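Local coordinates for protein (R)-specific enoyl-CoA hydratase (Pseudomonas aeruginosa, PDB 5CPG) that probably catalyses the reversible, (R)-specific hydration of trans-2-enoyl-CoA to (R)-3-hydroxyacyl-CoA as a MaoC-like hydratase of the hotdog fold, at residues P110-T118 and D130-E139. Sequence-based numbering, arbitrary orientation.
Sequences PKNRVRMAT and DGEAEIMAPE
V114 and I135 exchange two backbone hydrogen bonds, and M116 and A133 do the same two residues along, the shortest of the four running from A133 N to M116 O at 2.7 Å. These hydrogen-bonded pairs alternate with the non-hydrogen-bonded pairs R113–M136, R115–E134 and A117–E132, so strands 113-118 and 130-136 run antiparallel, their axes 154° apart. The ladder is extended at one end by T118 N to G131 O and at the other by A137 N to the carbonyl O of N112 (2.8 Å); N112 belongs to the type I' turn P110–R113.

The two faces divide the chemistry. On the face of R113 and E134, an extended E134 side chain (CG anti to the backbone N, chi1 -178°) brings OE2 to the guanidinium edge, in its plane. R113 NE meets the anti lone pair of OE2 at 2.8 Å, while NH1, 3.0 Å from the same OE2, approaches from above the carboxylate; this side-on salt bridge uses two nitrogens on one oxygen and turns the planes 73° apart. R113 NH2 also reaches P110 O, tying the guanidinium to its own turn. From within the turn, N112 ND2 donates to OE1 of E139, past the end of strand 130-136, at 3.2 Å and from above the carboxylate plane.

V114, M116, A133 and I135 form a mainly apolar opposite face. V114 CB rests on I135 CG1, and the M116 chain, bent at chi2 and chi3, crosses I135 and lays CE against its CD1 at 3.8 Å. Flanking them, A137 CB meets V114 CG2 (3.9 Å) and T118 CG2 touches A133 CB, while T118 OG1 bonds to Q85. I71 of helix 62-73 packs on T118, A133 and I135. This is a beta hairpin in the antiparallel sheet of the hotdog fold, whose apolar face wraps the central helix.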
loop_
_atom_site.group_PDB
_atom_site.type_symbol
_atom_site.label_atom_id
_atom_site.label_comp_id
_atom_site.label_asym_id
_atom_site.label_seq_id
_atom_site.Cartn_x
_atom_site.Cartn_y
_atom_site.Cartn_z
ATOM N N PRO A 110 3.417 -5.725 25.322
ATOM C CA PRO A 110 2.708 -4.781 26.195
ATOM C C PRO A 110 1.932 -3.725 25.412
ATOM O O PRO A 110 2.177 -3.522 24.224
ATOM C CB PRO A 110 3.835 -4.134 27.004
ATOM C CG PRO A 110 4.934 -5.204 27.022
ATOM C CD PRO A 110 4.848 -5.850 25.665
ATOM N N LYS A 111 1.027 -3.059 26.104
ATOM C CA LYS A 111 0.119 -2.054 25.536
ATOM C C LYS A 111 -0.778 -2.611 24.427
ATOM O O LYS A 111 -1.084 -1.899 23.457
ATOM C CB LYS A 111 0.887 -0.867 24.994
ATOM C CG LYS A 111 1.772 -0.185 26.023
ATOM C CD LYS A 111 2.706 0.824 25.335
ATOM C CE LYS A 111 3.861 1.243 26.250
ATOM N NZ LYS A 111 4.985 1.855 25.479
ATOM N N ASN A 112 -1.189 -3.861 24.584
ATOM C CA ASN A 112 -2.098 -4.518 23.650
ATOM C C ASN A 112 -1.499 -4.700 22.261
ATOM O O ASN A 112 -2.224 -4.862 21.274
ATOM C CB ASN A 112 -3.413 -3.735 23.529
ATOM C CG ASN A 112 -4.395 -4.095 24.587
ATOM O OD1 ASN A 112 -4.146 -4.986 25.399
ATOM N ND2 ASN A 112 -5.539 -3.421 24.585
ATOM N N ARG A 113 -0.182 -4.736 22.195
ATOM C CA ARG A 113 0.487 -4.761 20.912
ATOM C C ARG A 113 0.734 -6.172 20.450
ATOM O O ARG A 113 0.879 -7.099 21.262
ATOM C CB ARG A 113 1.782 -3.979 20.987
ATOM C CG ARG A 113 1.523 -2.463 20.975
ATOM C CD ARG A 113 2.731 -1.646 21.442
ATOM N NE ARG A 113 3.979 -1.983 20.770
ATOM C CZ ARG A 113 4.984 -2.662 21.343
ATOM N NH1 ARG A 113 6.111 -2.916 20.669
ATOM N NH2 ARG A 113 4.868 -3.100 22.596
ATOM N N VAL A 114 0.741 -6.337 19.127
ATOM C CA VAL A 114 0.913 -7.653 18.516
ATOM C C VAL A 114 1.858 -7.532 17.347
ATOM O O VAL A 114 1.827 -6.524 16.632
ATOM C CB VAL A 114 -0.439 -8.222 18.063
ATOM C CG1 VAL A 114 -0.287 -9.534 17.310
ATOM C CG2 VAL A 114 -1.379 -8.430 19.245
ATOM N N ARG A 115 2.782 -8.491 17.218
ATOM C CA ARG A 115 3.604 -8.633 16.033
ATOM C C ARG A 115 3.003 -9.752 15.180
ATOM O O ARG A 115 2.764 -10.847 15.674
ATOM C CB ARG A 115 5.069 -8.929 16.427
ATOM C CG ARG A 115 5.987 -9.201 15.280
ATOM C CD ARG A 115 7.469 -9.213 15.668
ATOM N NE ARG A 115 7.896 -7.866 16.024
ATOM C CZ ARG A 115 8.207 -7.481 17.258
ATOM N NH1 ARG A 115 8.573 -6.222 17.479
ATOM N NH2 ARG A 115 8.166 -8.356 18.261
ATOM N N MET A 116 2.698 -9.443 13.920
ATOM C CA MET A 116 1.928 -10.317 13.041
ATOM C C MET A 116 2.779 -10.619 11.848
ATOM O O MET A 116 3.317 -9.680 11.216
ATOM C CB MET A 116 0.617 -9.633 12.601
ATOM C CG MET A 116 -0.305 -10.521 11.821
ATOM S SD MET A 116 -1.374 -11.534 12.883
ATOM C CE MET A 116 -1.969 -10.227 13.933
ATOM N N ALA A 117 2.975 -11.903 11.536
ATOM C CA ALA A 117 3.658 -12.222 10.295
ATOM C C ALA A 117 2.670 -11.954 9.151
ATOM O O ALA A 117 1.484 -12.208 9.318
ATOM C CB ALA A 117 4.110 -13.674 10.271
ATOM N N THR A 118 3.141 -11.408 8.030
ATOM C CA THR A 118 2.245 -11.041 6.927
ATOM C C THR A 118 2.857 -11.555 5.635
ATOM O O THR A 118 3.743 -10.937 5.075
ATOM C CB THR A 118 2.004 -9.504 6.855
ATOM O OG1 THR A 118 3.262 -8.847 6.659
ATOM C CG2 THR A 118 1.399 -8.987 8.160
ATOM N N ASP A 130 7.105 -11.163 1.813
ATOM C CA ASP A 130 7.301 -11.557 3.187
ATOM C C ASP A 130 7.330 -10.295 4.024
ATOM O O ASP A 130 7.702 -9.224 3.541
ATOM C CB ASP A 130 8.616 -12.336 3.346
ATOM C CG ASP A 130 8.713 -13.033 4.668
ATOM O OD1 ASP A 130 7.660 -13.417 5.223
ATOM O OD2 ASP A 130 9.849 -13.157 5.179
ATOM N N GLY A 131 6.975 -10.410 5.282
ATOM C CA GLY A 131 7.030 -9.219 6.116
ATOM C C GLY A 131 6.366 -9.400 7.448
ATOM O O GLY A 131 5.897 -10.473 7.803
ATOM N N GLU A 132 6.341 -8.321 8.227
ATOM C CA GLU A 132 5.692 -8.379 9.510
ATOM C C GLU A 132 5.045 -7.025 9.843
ATOM O O GLU A 132 5.493 -5.981 9.364
ATOM C CB GLU A 132 6.711 -8.804 10.594
ATOM C CG GLU A 132 8.096 -8.119 10.498
ATOM C CD GLU A 132 9.101 -8.738 9.463
ATOM O OE1 GLU A 132 8.980 -9.933 9.083
ATOM O OE2 GLU A 132 10.042 -8.011 9.040
ATOM N N ALA A 133 3.949 -7.078 10.595
ATOM C CA ALA A 133 3.230 -5.883 11.016
ATOM C C ALA A 133 3.342 -5.694 12.525
ATOM O O ALA A 133 3.409 -6.678 13.269
ATOM C CB ALA A 133 1.763 -6.000 10.633
ATOM N N GLU A 134 3.318 -4.448 12.984
ATOM C CA GLU A 134 3.158 -4.176 14.403
ATOM C C GLU A 134 1.816 -3.459 14.505
ATOM O O GLU A 134 1.549 -2.504 13.760
ATOM C CB GLU A 134 4.304 -3.313 14.973
ATOM C CG GLU A 134 4.160 -3.048 16.512
ATOM C CD GLU A 134 5.169 -1.993 17.060
ATOM O OE1 GLU A 134 6.122 -1.587 16.339
ATOM O OE2 GLU A 134 5.009 -1.555 18.222
ATOM N N ILE A 135 0.952 -3.967 15.366
ATOM C CA ILE A 135 -0.374 -3.384 15.559
ATOM C C ILE A 135 -0.698 -3.255 17.040
ATOM O O ILE A 135 -0.080 -3.892 17.884
ATOM C CB ILE A 135 -1.463 -4.255 14.870
ATOM C CG1 ILE A 135 -1.439 -5.655 15.494
ATOM C CG2 ILE A 135 -1.207 -4.273 13.326
ATOM C CD1 ILE A 135 -2.503 -6.635 14.957
ATOM N N MET A 136 -1.701 -2.433 17.341
ATOM C CA MET A 136 -2.372 -2.491 18.637
ATOM C C MET A 136 -3.701 -3.180 18.427
ATOM O O MET A 136 -4.564 -2.702 17.682
ATOM C CB MET A 136 -2.553 -1.079 19.223
ATOM C CG MET A 136 -3.196 -1.108 20.611
ATOM S SD MET A 136 -3.170 0.536 21.332
ATOM C CE MET A 136 -1.483 0.955 20.988
ATOM N N ALA A 137 -3.868 -4.338 19.060
ATOM C CA ALA A 137 -5.081 -5.100 18.831
ATOM C C ALA A 137 -6.208 -4.480 19.635
ATOM O O ALA A 137 -5.951 -3.737 20.590
ATOM C CB ALA A 137 -4.862 -6.592 19.239
ATOM N N PRO A 138 -7.456 -4.784 19.266
ATOM C CA PRO A 138 -8.615 -4.187 19.933
ATOM C C PRO A 138 -8.695 -4.673 21.373
ATOM O O PRO A 138 -8.397 -5.837 21.611
ATOM C CB PRO A 138 -9.812 -4.710 19.124
ATOM C CG PRO A 138 -9.249 -5.189 17.840
ATOM C CD PRO A 138 -7.851 -5.647 18.138
ATOM N N GLU A 139 -9.054 -3.792 22.296
ATOM C CA GLU A 139 -9.249 -4.176 23.693
ATOM C C GLU A 139 -10.565 -4.929 23.876
ATOM O O GLU A 139 -10.617 -5.910 24.606
ATOM C CB GLU A 139 -9.214 -2.944 24.595
ATOM C CG GLU A 139 -9.489 -3.228 26.076
ATOM C CD GLU A 139 -8.347 -3.957 26.784
ATOM O OE1 GLU A 139 -7.358 -3.295 27.175
ATOM O OE2 GLU A 139 -8.447 -5.189 26.966
#